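Local coordinates for adenosine monophosphate-protein transferase (Sulfolobus tokodaii, PDB 2EKM) that has no established function but belongs to the adenosine-specific kinase family and may transfer adenosine monophosphate to proteins, at residues A[4-9]-A[126-131]; A[30-35]-A[45-50]; A[68-73]-A[85-90]; A[76-81]-A[119-124]. All blocks are in the same frame, centred on the assembly; numbering follows the deposited sequence.

Contact 1. Residues A[4-9]-A[126-131]; sequences KIDVIR and QGRGVI
D6 OD2 takes two donors, NH1 of R128 and a water that also accepts from R128. NH1 lies 3.1 Å from OD2, a salt bridge whose hydrogen bond is nearly straight at 165°. It comes in on the anti side of the carboxylate, a little out of its plane, while OD2 sits close to the plane of the guanidinium, at its edge. The two planes are turned 38° from each other. The water stands 2.8 Å from R128 NH2 and donates to D6 OD2, tying the second nitrogen to the same oxygen. A bend at chi3 (70°) in R128 brings the group round to D6, and I8 CD1 reaches its edge 3.9 Å from NH2. K4 NZ, 3.7 Å from D6 OD1, adds a long ion pair.

Strands 4-10 and 128-135 are the outer members of a three-stranded antiparallel sheet, so this contact bridges over the middle strand, 117-123. On the opposite face of the sheet, I5 CD1 meets I131 CD1 at 3.9 Å, the two side chains crossing at about a right angle; I131 also packs on I131 of the third subunit. The guanidinium has further partners: NE binds I78 O, and NH1 makes a salt bridge to E123. With two carboxylates and a carbonyl round it, R128 is restrained in rotation and its positive charge is probably well balanced.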
loop_
_atom_site.group_PDB
_atom_site.type_symbol
_atom_site.label_atom_id
_atom_site.label_comp_id
_atom_site.label_asym_id
_atom_site.label_seq_id
_atom_site.Cartn_x
_atom_site.Cartn_y
_atom_site.Cartn_z
ATOM N N LYS A 4 -14.514 3.952 -16.245
ATOM C CA LYS A 4 -15.673 3.424 -15.541
ATOM C C LYS A 4 -15.240 2.798 -14.217
ATOM O O LYS A 4 -14.155 2.222 -14.122
ATOM C CB LYS A 4 -16.368 2.365 -16.394
ATOM C CG LYS A 4 -17.562 1.724 -15.711
ATOM C CD LYS A 4 -18.136 0.588 -16.540
ATOM C CE LYS A 4 -19.305 -0.070 -15.823
ATOM N NZ LYS A 4 -19.842 -1.228 -16.587
ATOM N N ILE A 5 -16.088 2.912 -13.201
ATOM C CA ILE A 5 -15.784 2.339 -11.898
ATOM C C ILE A 5 -16.851 1.330 -11.491
ATOM O O ILE A 5 -18.043 1.637 -11.487
ATOM C CB ILE A 5 -15.682 3.427 -10.806
ATOM C CG1 ILE A 5 -14.525 4.380 -11.123
ATOM C CG2 ILE A 5 -15.467 2.777 -9.439
ATOM C CD1 ILE A 5 -14.357 5.501 -10.108
ATOM N N ASP A 6 -16.409 0.123 -11.158
ATOM C CA ASP A 6 -17.305 -0.951 -10.738
ATOM C C ASP A 6 -17.160 -1.201 -9.244
ATOM O O ASP A 6 -16.075 -1.043 -8.683
ATOM C CB ASP A 6 -16.980 -2.240 -11.496
ATOM C CG ASP A 6 -17.355 -2.166 -12.963
ATOM O OD1 ASP A 6 -18.134 -1.267 -13.338
ATOM O OD2 ASP A 6 -16.879 -3.015 -13.743
ATOM N N VAL A 7 -18.262 -1.577 -8.606
ATOM C CA VAL A 7 -18.268 -1.872 -7.178
ATOM C C VAL A 7 -18.478 -3.373 -7.046
ATOM O O VAL A 7 -19.565 -3.876 -7.314
ATOM C CB VAL A 7 -19.414 -1.136 -6.455
ATOM C CG1 VAL A 7 -19.367 -1.436 -4.959
ATOM C CG2 VAL A 7 -19.308 0.367 -6.712
ATOM N N ILE A 8 -17.433 -4.081 -6.632
ATOM C CA ILE A 8 -17.484 -5.532 -6.494
ATOM C C ILE A 8 -17.754 -6.019 -5.070
ATOM O O ILE A 8 -17.019 -5.684 -4.142
ATOM C CB ILE A 8 -16.151 -6.168 -6.976
ATOM C CG1 ILE A 8 -15.858 -5.736 -8.416
ATOM C CG2 ILE A 8 -16.216 -7.688 -6.868
ATOM C CD1 ILE A 8 -16.942 -6.108 -9.406
ATOM N N ARG A 9 -18.807 -6.817 -4.912
ATOM C CA ARG A 9 -19.166 -7.382 -3.617
ATOM C C ARG A 9 -18.333 -8.632 -3.365
ATOM O O ARG A 9 -18.361 -9.572 -4.158
ATOM C CB ARG A 9 -20.655 -7.746 -3.580
ATOM C CG ARG A 9 -21.067 -8.596 -2.371
ATOM C CD ARG A 9 -20.774 -7.901 -1.043
ATOM N NE ARG A 9 -21.554 -6.673 -0.884
ATOM C CZ ARG A 9 -21.348 -5.772 0.072
ATOM N NH1 ARG A 9 -20.385 -5.957 0.966
ATOM N NH2 ARG A 9 -22.096 -4.678 0.126
ATOM N N GLN A 126 -7.311 -0.876 -21.614
ATOM C CA GLN A 126 -6.410 -2.002 -21.378
ATOM C C GLN A 126 -6.985 -3.096 -20.483
ATOM O O GLN A 126 -6.858 -4.283 -20.789
ATOM C CB GLN A 126 -5.088 -1.509 -20.774
ATOM C CG GLN A 126 -4.088 -2.623 -20.476
ATOM C CD GLN A 126 -2.820 -2.115 -19.817
ATOM O OE1 GLN A 126 -2.137 -1.240 -20.350
ATOM N NE2 GLN A 126 -2.494 -2.667 -18.651
ATOM N N GLY A 127 -7.602 -2.700 -19.373
ATOM C CA GLY A 127 -8.161 -3.684 -18.464
ATOM C C GLY A 127 -8.736 -3.120 -17.180
ATOM O O GLY A 127 -9.359 -2.055 -17.176
ATOM N N ARG A 128 -8.521 -3.836 -16.079
ATOM C CA ARG A 128 -9.049 -3.421 -14.784
ATOM C C ARG A 128 -7.970 -3.222 -13.721
ATOM O O ARG A 128 -6.955 -3.924 -13.703
ATOM C CB ARG A 128 -10.075 -4.454 -14.300
ATOM C CG ARG A 128 -11.278 -4.615 -15.243
ATOM C CD ARG A 128 -11.982 -5.960 -15.046
ATOM N NE ARG A 128 -12.709 -6.062 -13.781
ATOM C CZ ARG A 128 -13.885 -5.484 -13.540
ATOM N NH1 ARG A 128 -14.476 -4.755 -14.477
ATOM N NH2 ARG A 128 -14.483 -5.653 -12.366
ATOM N N GLY A 129 -8.205 -2.253 -12.839
ATOM C CA GLY A 129 -7.268 -1.965 -11.767
ATOM C C GLY A 129 -8.020 -1.651 -10.486
ATOM O O GLY A 129 -9.081 -1.030 -10.527
ATOM N N VAL A 130 -7.480 -2.085 -9.349
ATOM C CA VAL A 130 -8.119 -1.843 -8.055
ATOM C C VAL A 130 -7.764 -0.444 -7.552
ATOM O O VAL A 130 -6.591 -0.105 -7.436
ATOM C CB VAL A 130 -7.661 -2.884 -7.006
ATOM C CG1 VAL A 130 -8.254 -2.549 -5.639
ATOM C CG2 VAL A 130 -8.085 -4.288 -7.441
ATOM N N ILE A 131 -8.772 0.375 -7.260
ATOM C CA ILE A 131 -8.490 1.722 -6.779
ATOM C C ILE A 131 -8.775 1.894 -5.291
ATOM O O ILE A 131 -8.486 2.943 -4.716
ATOM C CB ILE A 131 -9.284 2.787 -7.572
ATOM C CG1 ILE A 131 -10.785 2.600 -7.360
ATOM C CG2 ILE A 131 -8.932 2.699 -9.049
ATOM C CD1 ILE A 131 -11.616 3.748 -7.910
HETATM O O HOH W 1 -17.223 -5.308 -12.765
#

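Contact 2. Residues A[30-35]-A[45-50]; sequences EDLYET and FGIAFC
A helix lying on a sheet makes this contact: helix 28-37 packs on one face of the five-stranded antiparallel sheet, and its segment 30-35 runs at 163° to segment 45-50 of strand 44-50, the two axes 9.1 Å apart at their closest. I47 is the wedge. Its CG1 is anti to the carbonyl carbon (chi1 -55°), and the extended branch drives CD1 in against the helix backbone, 3.4 Å from Y33 N, with L32 CB beside it at 3.8 Å. The other branch, CG2, rests on L32 CD1 at 3.9 Å. L32 does not stop at this strand; it reaches across to F84 and I86 of the neighbouring strand 83-89, and F45 and I47 also touch L36 one turn along, so the helix is bedded on two adjacent strands of the sheet. At the F45 end of the strand segment, the rings of Y33 and F45 come together obliquely, centroids 5.5 Å apart and planes at 59°. Y33 CD1 comes to the edge of the F45 ring, near its plane, 3.5 Å from F45 CE1, while F45 CZ sits 3.7 Å from Y33 O. On the outward side of the helix, E30 makes a salt bridge to R156 of the second subunit.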
loop_
_atom_site.group_PDB
_atom_site.type_symbol
_atom_site.label_atom_id
_atom_site.label_comp_id
_atom_site.label_asym_id
_atom_site.label_seq_id
_atom_site.Cartn_x
_atom_site.Cartn_y
_atom_site.Cartn_z
ATOM N N GLU A 30 3.289 -19.916 -5.140
ATOM C CA GLU A 30 4.044 -20.821 -4.278
ATOM C C GLU A 30 4.588 -20.113 -3.040
ATOM O O GLU A 30 4.652 -20.707 -1.969
ATOM C CB GLU A 30 5.200 -21.485 -5.044
ATOM C CG GLU A 30 4.757 -22.335 -6.227
ATOM C CD GLU A 30 5.801 -23.365 -6.641
ATOM O OE1 GLU A 30 6.631 -23.755 -5.792
ATOM O OE2 GLU A 30 5.782 -23.796 -7.811
ATOM N N ASP A 31 4.983 -18.851 -3.185
ATOM C CA ASP A 31 5.508 -18.101 -2.053
ATOM C C ASP A 31 4.422 -17.834 -1.009
ATOM O O ASP A 31 4.642 -17.928 0.191
ATOM C CB ASP A 31 6.066 -16.776 -2.575
ATOM C CG ASP A 31 7.494 -16.986 -3.057
ATOM O OD1 ASP A 31 7.854 -18.140 -3.295
ATOM O OD2 ASP A 31 8.223 -16.007 -3.192
ATOM N N LEU A 32 3.223 -17.504 -1.470
ATOM C CA LEU A 32 2.124 -17.272 -0.539
ATOM C C LEU A 32 1.747 -18.602 0.122
ATOM O O LEU A 32 1.539 -18.667 1.332
ATOM C CB LEU A 32 0.918 -16.669 -1.273
ATOM C CG LEU A 32 1.054 -15.190 -1.662
ATOM C CD1 LEU A 32 -0.132 -14.750 -2.512
ATOM C CD2 LEU A 32 1.152 -14.342 -0.398
ATOM N N TYR A 33 1.677 -19.667 -0.672
ATOM C CA TYR A 33 1.327 -20.976 -0.133
ATOM C C TYR A 33 2.319 -21.373 0.955
ATOM O O TYR A 33 1.929 -21.803 2.039
ATOM C CB TYR A 33 1.344 -22.051 -1.232
ATOM C CG TYR A 33 1.215 -23.450 -0.666
ATOM C CD1 TYR A 33 -0.037 -23.992 -0.367
ATOM C CD2 TYR A 33 2.351 -24.187 -0.324
ATOM C CE1 TYR A 33 -0.157 -25.229 0.268
ATOM C CE2 TYR A 33 2.245 -25.424 0.316
ATOM C CZ TYR A 33 0.989 -25.936 0.610
ATOM O OH TYR A 33 0.886 -27.137 1.265
ATOM N N GLU A 34 3.606 -21.226 0.651
ATOM C CA GLU A 34 4.663 -21.582 1.582
ATOM C C GLU A 34 4.644 -20.828 2.906
ATOM O O GLU A 34 4.734 -21.437 3.970
ATOM C CB GLU A 34 6.028 -21.403 0.909
ATOM C CG GLU A 34 6.362 -22.500 -0.087
ATOM C CD GLU A 34 7.675 -22.267 -0.818
ATOM O OE1 GLU A 34 8.605 -21.684 -0.224
ATOM O OE2 GLU A 34 7.782 -22.686 -1.987
ATOM N N THR A 35 4.519 -19.504 2.849
ATOM C CA THR A 35 4.529 -18.717 4.070
ATOM C C THR A 35 3.291 -18.965 4.940
ATOM O O THR A 35 3.362 -18.882 6.167
ATOM C CB THR A 35 4.693 -17.204 3.746
ATOM O OG1 THR A 35 5.173 -16.517 4.911
ATOM C CG2 THR A 35 3.370 -16.596 3.283
ATOM N N PHE A 45 -6.314 -22.414 4.336
ATOM C CA PHE A 45 -6.278 -21.278 3.431
ATOM C C PHE A 45 -6.445 -21.627 1.957
ATOM O O PHE A 45 -6.252 -22.771 1.545
ATOM C CB PHE A 45 -4.968 -20.514 3.648
ATOM C CG PHE A 45 -3.730 -21.353 3.445
ATOM C CD1 PHE A 45 -3.178 -21.511 2.177
ATOM C CD2 PHE A 45 -3.130 -22.008 4.520
ATOM C CE1 PHE A 45 -2.044 -22.309 1.982
ATOM C CE2 PHE A 45 -1.996 -22.811 4.335
ATOM C CZ PHE A 45 -1.456 -22.958 3.062
ATOM N N GLY A 46 -6.830 -20.616 1.183
ATOM C CA GLY A 46 -7.011 -20.755 -0.249
ATOM C C GLY A 46 -6.408 -19.515 -0.884
ATOM O O GLY A 46 -6.617 -18.406 -0.386
ATOM N N ILE A 47 -5.676 -19.698 -1.981
ATOM C CA ILE A 47 -5.000 -18.591 -2.658
ATOM C C ILE A 47 -5.308 -18.496 -4.149
ATOM O O ILE A 47 -5.306 -19.503 -4.850
ATOM C CB ILE A 47 -3.467 -18.737 -2.542
ATOM C CG1 ILE A 47 -3.066 -18.871 -1.074
ATOM C CG2 ILE A 47 -2.772 -17.549 -3.211
ATOM C CD1 ILE A 47 -1.682 -19.476 -0.884
ATOM N N ALA A 48 -5.545 -17.280 -4.628
ATOM C CA ALA A 48 -5.807 -17.055 -6.045
ATOM C C ALA A 48 -4.956 -15.868 -6.486
ATOM O O ALA A 48 -4.819 -14.890 -5.746
ATOM C CB ALA A 48 -7.282 -16.763 -6.279
ATOM N N PHE A 49 -4.384 -15.967 -7.684
ATOM C CA PHE A 49 -3.533 -14.913 -8.236
ATOM C C PHE A 49 -3.854 -14.680 -9.711
ATOM O O PHE A 49 -3.902 -15.623 -10.501
ATOM C CB PHE A 49 -2.057 -15.298 -8.083
ATOM C CG PHE A 49 -1.107 -14.371 -8.790
ATOM C CD1 PHE A 49 -0.974 -13.041 -8.386
ATOM C CD2 PHE A 49 -0.338 -14.828 -9.858
ATOM C CE1 PHE A 49 -0.087 -12.186 -9.035
ATOM C CE2 PHE A 49 0.554 -13.980 -10.516
ATOM C CZ PHE A 49 0.681 -12.658 -10.106
ATOM N N CYS A 50 -4.058 -13.422 -10.079
ATOM C CA CYS A 50 -4.391 -13.083 -11.456
ATOM C C CYS A 50 -3.194 -12.848 -12.375
ATOM O O CYS A 50 -2.679 -11.732 -12.466
ATOM C CB CYS A 50 -5.298 -11.850 -11.491
ATOM S SG CYS A 50 -6.935 -12.077 -10.734
#

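Contact 3. Residues A[68-73]-A[85-90]; sequences IKLAQQ and VIYIKN
This is a close helix-on-strand contact with a CH-pi interaction at its centre, made by helix 65-78 against strand 83-89, the central strand of the five-stranded sheet. L70 CB stands over the face of the Y87 ring, 3.5 Å from its centroid and only 10° off the ring normal, and the two side chains cross at about a right angle. The ring slides under the helix backbone as well: Y87 CE2 is 3.3 Å from L70 C, and Y87 CD2 is 3.2 Å from A71 N. Helix 65-78 lies on the opposite face of this antiparallel sheet from helix 28-37, which gives the domain its helix-sheet-helix layering here. The small side chain of A71 lets the backbones close in, bringing its CA to 5.4 Å from V85 CA. Its CB lies 3.7 Å from V85 O and also touches CD2 of the Y87 ring, while V85 CG1 rests on A71 CA at 3.9 Å. Chi1 of -86° swings the Y87 ring anti to its carbonyl carbon, and chi2 of -87° turns its face to L70 CB. The tyrosine hydroxyl ends at T74 OG1, one helical turn beyond L70, and at E11 O, both of them hydrogen bonds.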
loop_
_atom_site.group_PDB
_atom_site.type_symbol
_atom_site.label_atom_id
_atom_site.label_comp_id
_atom_site.label_asym_id
_atom_site.label_seq_id
_atom_site.Cartn_x
_atom_site.Cartn_y
_atom_site.Cartn_z
ATOM N N ILE A 68 -10.260 -22.265 -1.520
ATOM C CA ILE A 68 -9.655 -22.056 -2.832
ATOM C C ILE A 68 -10.724 -21.527 -3.793
ATOM O O ILE A 68 -10.490 -20.570 -4.526
ATOM C CB ILE A 68 -9.050 -23.378 -3.380
ATOM C CG1 ILE A 68 -7.807 -23.752 -2.565
ATOM C CG2 ILE A 68 -8.683 -23.228 -4.850
ATOM C CD1 ILE A 68 -7.207 -25.118 -2.915
ATOM N N LYS A 69 -11.902 -22.145 -3.776
ATOM C CA LYS A 69 -12.998 -21.722 -4.649
ATOM C C LYS A 69 -13.407 -20.277 -4.383
ATOM O O LYS A 69 -13.659 -19.512 -5.311
ATOM C CB LYS A 69 -14.210 -22.645 -4.473
ATOM C CG LYS A 69 -14.059 -23.999 -5.156
ATOM C CD LYS A 69 -15.330 -24.826 -5.026
ATOM C CE LYS A 69 -15.314 -26.029 -5.961
ATOM N NZ LYS A 69 -14.211 -26.985 -5.667
ATOM N N LEU A 70 -13.476 -19.907 -3.111
ATOM C CA LEU A 70 -13.833 -18.544 -2.752
ATOM C C LEU A 70 -12.802 -17.584 -3.344
ATOM O O LEU A 70 -13.157 -16.575 -3.947
ATOM C CB LEU A 70 -13.870 -18.394 -1.231
ATOM C CG LEU A 70 -15.057 -19.071 -0.547
ATOM C CD1 LEU A 70 -14.873 -19.052 0.964
ATOM C CD2 LEU A 70 -16.335 -18.344 -0.948
ATOM N N ALA A 71 -11.525 -17.906 -3.170
ATOM C CA ALA A 71 -10.446 -17.070 -3.695
ATOM C C ALA A 71 -10.559 -16.925 -5.209
ATOM O O ALA A 71 -10.403 -15.832 -5.747
ATOM C CB ALA A 71 -9.089 -17.669 -3.327
ATOM N N GLN A 72 -10.822 -18.036 -5.893
ATOM C CA GLN A 72 -10.960 -18.031 -7.348
ATOM C C GLN A 72 -12.101 -17.112 -7.784
ATOM O O GLN A 72 -11.939 -16.268 -8.667
ATOM C CB GLN A 72 -11.233 -19.455 -7.856
ATOM C CG GLN A 72 -10.039 -20.415 -7.756
ATOM C CD GLN A 72 -10.415 -21.858 -8.073
ATOM O OE1 GLN A 72 -9.550 -22.703 -8.309
ATOM N NE2 GLN A 72 -11.711 -22.147 -8.065
ATOM N N GLN A 73 -13.259 -17.286 -7.158
ATOM C CA GLN A 73 -14.438 -16.490 -7.478
ATOM C C GLN A 73 -14.196 -14.998 -7.274
ATOM O O GLN A 73 -14.450 -14.192 -8.168
ATOM C CB GLN A 73 -15.620 -16.963 -6.627
ATOM C CG GLN A 73 -16.018 -18.401 -6.923
ATOM C CD GLN A 73 -16.801 -19.052 -5.800
ATOM O OE1 GLN A 73 -17.115 -20.238 -5.864
ATOM N NE2 GLN A 73 -17.116 -18.284 -4.763
ATOM N N VAL A 85 -5.798 -12.955 -3.974
ATOM C CA VAL A 85 -6.846 -13.073 -2.974
ATOM C C VAL A 85 -6.565 -14.272 -2.086
ATOM O O VAL A 85 -6.264 -15.361 -2.578
ATOM C CB VAL A 85 -8.238 -13.269 -3.634
ATOM C CG1 VAL A 85 -9.306 -13.479 -2.558
ATOM C CG2 VAL A 85 -8.585 -12.059 -4.487
ATOM N N ILE A 86 -6.658 -14.059 -0.777
ATOM C CA ILE A 86 -6.434 -15.120 0.194
ATOM C C ILE A 86 -7.626 -15.228 1.141
ATOM O O ILE A 86 -8.120 -14.223 1.652
ATOM C CB ILE A 86 -5.183 -14.853 1.071
ATOM C CG1 ILE A 86 -3.919 -14.799 0.210
ATOM C CG2 ILE A 86 -5.047 -15.951 2.115
ATOM C CD1 ILE A 86 -2.674 -14.386 0.993
ATOM N N TYR A 87 -8.088 -16.454 1.354
ATOM C CA TYR A 87 -9.180 -16.723 2.278
ATOM C C TYR A 87 -8.579 -17.624 3.343
ATOM O O TYR A 87 -7.860 -18.569 3.019
ATOM C CB TYR A 87 -10.330 -17.448 1.573
ATOM C CG TYR A 87 -11.311 -16.527 0.891
ATOM C CD1 TYR A 87 -12.395 -15.994 1.587
ATOM C CD2 TYR A 87 -11.154 -16.176 -0.449
ATOM C CE1 TYR A 87 -13.297 -15.135 0.965
ATOM C CE2 TYR A 87 -12.048 -15.317 -1.079
ATOM C CZ TYR A 87 -13.117 -14.801 -0.366
ATOM O OH TYR A 87 -14.001 -13.946 -0.980
ATOM N N ILE A 88 -8.854 -17.330 4.609
ATOM C CA ILE A 88 -8.329 -18.147 5.697
ATOM C C ILE A 88 -9.406 -18.461 6.724
ATOM O O ILE A 88 -10.366 -17.711 6.886
ATOM C CB ILE A 88 -7.143 -17.457 6.432
ATOM C CG1 ILE A 88 -7.605 -16.141 7.064
ATOM C CG2 ILE A 88 -5.986 -17.231 5.460
ATOM C CD1 ILE A 88 -6.537 -15.442 7.892
ATOM N N LYS A 89 -9.230 -19.582 7.410
ATOM C CA LYS A 89 -10.121 -19.986 8.457
ATOM C C LYS A 89 -9.322 -20.711 9.511
ATOM O O LYS A 89 -8.217 -21.187 9.277
ATOM C CB LYS A 89 -11.151 -20.926 7.837
ATOM C CG LYS A 89 -12.405 -21.084 8.692
ATOM C CD LYS A 89 -13.254 -22.262 8.216
ATOM C CE LYS A 89 -12.496 -23.145 7.221
ATOM N NZ LYS A 89 -13.083 -24.482 7.200
ATOM N N ASN A 90 -9.847 -20.778 10.730
ATOM C CA ASN A 90 -9.134 -21.400 11.842
ATOM C C ASN A 90 -7.827 -20.637 12.077
ATOM O O ASN A 90 -6.785 -21.215 12.392
ATOM C CB ASN A 90 -8.856 -22.879 11.538
ATOM C CG ASN A 90 -8.498 -23.664 12.779
ATOM O OD1 ASN A 90 -9.029 -23.399 13.856
ATOM N ND2 ASN A 90 -7.609 -24.645 12.638
#

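Contact 4. Residues A[76-81]-A[119-124]; sequences LKIGAG and VLVAET
I78, the last residue of helix 65-78, carries this apolar contact by splitting at CB into two branches that land on two residues of strand 117-123. That strand is the middle one of the three-stranded antiparallel sheet, and the end of the helix presses on its inner face. CG2, anti to the backbone N, takes the near route and meets V121 CG2 at 4.0 Å. CG1 heads the other way, anti to the carbonyl carbon (chi1 -66°), and lies 4.1 Å from V119 CG1. Beyond it, CD1 continues to V119 CG2 at 4.0 Å, so the extended tip fits against both methyls of that valine. I78 crosses each of the two valines at about a right angle; V119 and V121, two apart on the strand, both point toward it. I20 of strand 16-22 touches both I78 and V119, so the five-stranded sheet comes in at this same apolar cluster. The helix finishes here, G79 turning the chain out of helical geometry with a positive phi of 56°. The carbonyl this leaves at the helix end, I78 O, sits 3.7 Å from V121 CG1 and accepts a hydrogen bond from R128 NE.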
loop_
_atom_site.group_PDB
_atom_site.type_symbol
_atom_site.label_atom_id
_atom_site.label_comp_id
_atom_site.label_asym_id
_atom_site.label_seq_id
_atom_site.Cartn_x
_atom_site.Cartn_y
_atom_site.Cartn_z
ATOM N N LEU A 76 -11.869 -13.543 -9.832
ATOM C CA LEU A 76 -12.521 -13.379 -11.127
ATOM C C LEU A 76 -13.431 -12.154 -11.136
ATOM O O LEU A 76 -13.498 -11.425 -12.123
ATOM C CB LEU A 76 -13.352 -14.620 -11.463
ATOM C CG LEU A 76 -12.641 -15.841 -12.046
ATOM C CD1 LEU A 76 -13.601 -17.020 -12.045
ATOM C CD2 LEU A 76 -12.164 -15.540 -13.468
ATOM N N LYS A 77 -14.141 -11.938 -10.035
ATOM C CA LYS A 77 -15.055 -10.805 -9.927
ATOM C C LYS A 77 -14.310 -9.473 -9.950
ATOM O O LYS A 77 -14.780 -8.501 -10.537
ATOM C CB LYS A 77 -15.889 -10.943 -8.655
ATOM C CG LYS A 77 -16.812 -12.153 -8.695
ATOM C CD LYS A 77 -17.339 -12.537 -7.320
ATOM C CE LYS A 77 -18.190 -11.445 -6.707
ATOM N NZ LYS A 77 -18.835 -11.922 -5.450
ATOM N N ILE A 78 -13.152 -9.421 -9.305
ATOM C CA ILE A 78 -12.364 -8.200 -9.315
ATOM C C ILE A 78 -11.811 -8.084 -10.736
ATOM O O ILE A 78 -11.837 -7.011 -11.339
ATOM C CB ILE A 78 -11.216 -8.270 -8.295
ATOM C CG1 ILE A 78 -11.795 -8.308 -6.875
ATOM C CG2 ILE A 78 -10.279 -7.072 -8.473
ATOM C CD1 ILE A 78 -10.743 -8.473 -5.775
ATOM N N GLY A 79 -11.332 -9.209 -11.263
ATOM C CA GLY A 79 -10.804 -9.262 -12.618
ATOM C C GLY A 79 -9.688 -8.302 -12.982
ATOM O O GLY A 79 -9.560 -7.909 -14.142
ATOM N N ALA A 80 -8.864 -7.933 -12.010
ATOM C CA ALA A 80 -7.765 -7.005 -12.263
ATOM C C ALA A 80 -6.412 -7.716 -12.260
ATOM O O ALA A 80 -6.061 -8.401 -11.299
ATOM C CB ALA A 80 -7.775 -5.894 -11.221
ATOM N N GLY A 81 -5.657 -7.547 -13.343
ATOM C CA GLY A 81 -4.353 -8.177 -13.436
ATOM C C GLY A 81 -3.469 -8.000 -12.211
ATOM O O GLY A 81 -3.422 -6.925 -11.612
ATOM N N VAL A 119 -14.915 -4.053 -3.322
ATOM C CA VAL A 119 -13.657 -3.705 -3.965
ATOM C C VAL A 119 -14.011 -2.785 -5.127
ATOM O O VAL A 119 -14.865 -3.115 -5.952
ATOM C CB VAL A 119 -12.913 -4.957 -4.488
ATOM C CG1 VAL A 119 -11.643 -4.541 -5.215
ATOM C CG2 VAL A 119 -12.564 -5.879 -3.325
ATOM N N LEU A 120 -13.372 -1.619 -5.163
ATOM C CA LEU A 120 -13.607 -0.627 -6.203
ATOM C C LEU A 120 -12.634 -0.876 -7.346
ATOM O O LEU A 120 -11.419 -0.796 -7.170
ATOM C CB LEU A 120 -13.419 0.778 -5.624
ATOM C CG LEU A 120 -14.273 1.056 -4.378
ATOM C CD1 LEU A 120 -13.865 2.372 -3.747
ATOM C CD2 LEU A 120 -15.749 1.069 -4.750
ATOM N N VAL A 121 -13.178 -1.165 -8.523
ATOM C CA VAL A 121 -12.360 -1.470 -9.687
ATOM C C VAL A 121 -12.555 -0.505 -10.853
ATOM O O VAL A 121 -13.669 -0.311 -11.337
ATOM C CB VAL A 121 -12.657 -2.904 -10.184
ATOM C CG1 VAL A 121 -11.706 -3.282 -11.307
ATOM C CG2 VAL A 121 -12.546 -3.882 -9.026
ATOM N N ALA A 122 -11.461 0.104 -11.295
ATOM C CA ALA A 122 -11.509 1.028 -12.420
ATOM C C ALA A 122 -11.247 0.206 -13.673
ATOM O O ALA A 122 -10.426 -0.715 -13.660
ATOM C CB ALA A 122 -10.447 2.102 -12.266
ATOM N N GLU A 123 -11.944 0.527 -14.752
ATOM C CA GLU A 123 -11.763 -0.203 -15.997
ATOM C C GLU A 123 -11.354 0.762 -17.102
ATOM O O GLU A 123 -11.900 1.860 -17.205
ATOM C CB GLU A 123 -13.062 -0.927 -16.369
ATOM C CG GLU A 123 -12.912 -1.961 -17.467
ATOM C CD GLU A 123 -14.159 -2.811 -17.627
ATOM O OE1 GLU A 123 -15.240 -2.233 -17.890
ATOM O OE2 GLU A 123 -14.057 -4.052 -17.485
ATOM N N THR A 124 -10.380 0.358 -17.913
ATOM C CA THR A 124 -9.901 1.195 -19.010
ATOM C C THR A 124 -9.878 0.386 -20.298
ATOM O O THR A 124 -10.359 -0.745 -20.342
ATOM C CB THR A 124 -8.461 1.694 -18.764
ATOM O OG1 THR A 124 -7.554 0.584 -18.839
ATOM C CG2 THR A 124 -8.340 2.354 -17.394
#

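Overall arrangement
Contacts 1 and 4 form one cluster, their centres 4 Å apart on the three-stranded sheet: K77 NZ binds R9 O at 2.7 Å, and A122 N binds G129 O. Contacts 2 and 3, with centres 10 Å apart, share the five-stranded sheet through neighbouring strands 44-50 and 83-89, joined by V85 N to A48 O at 2.8 Å. Helix 65-78 links the two clusters, its middle serving contact 3 and its end contact 4, whose centres lie 17 Å apart. Along the chain, contacts 2, 3 and 4 all fall within the loop that contact 1 closes. All four contacts come within reach of the second subunit of the trimeric assembly, contact 3 through Q72 alone.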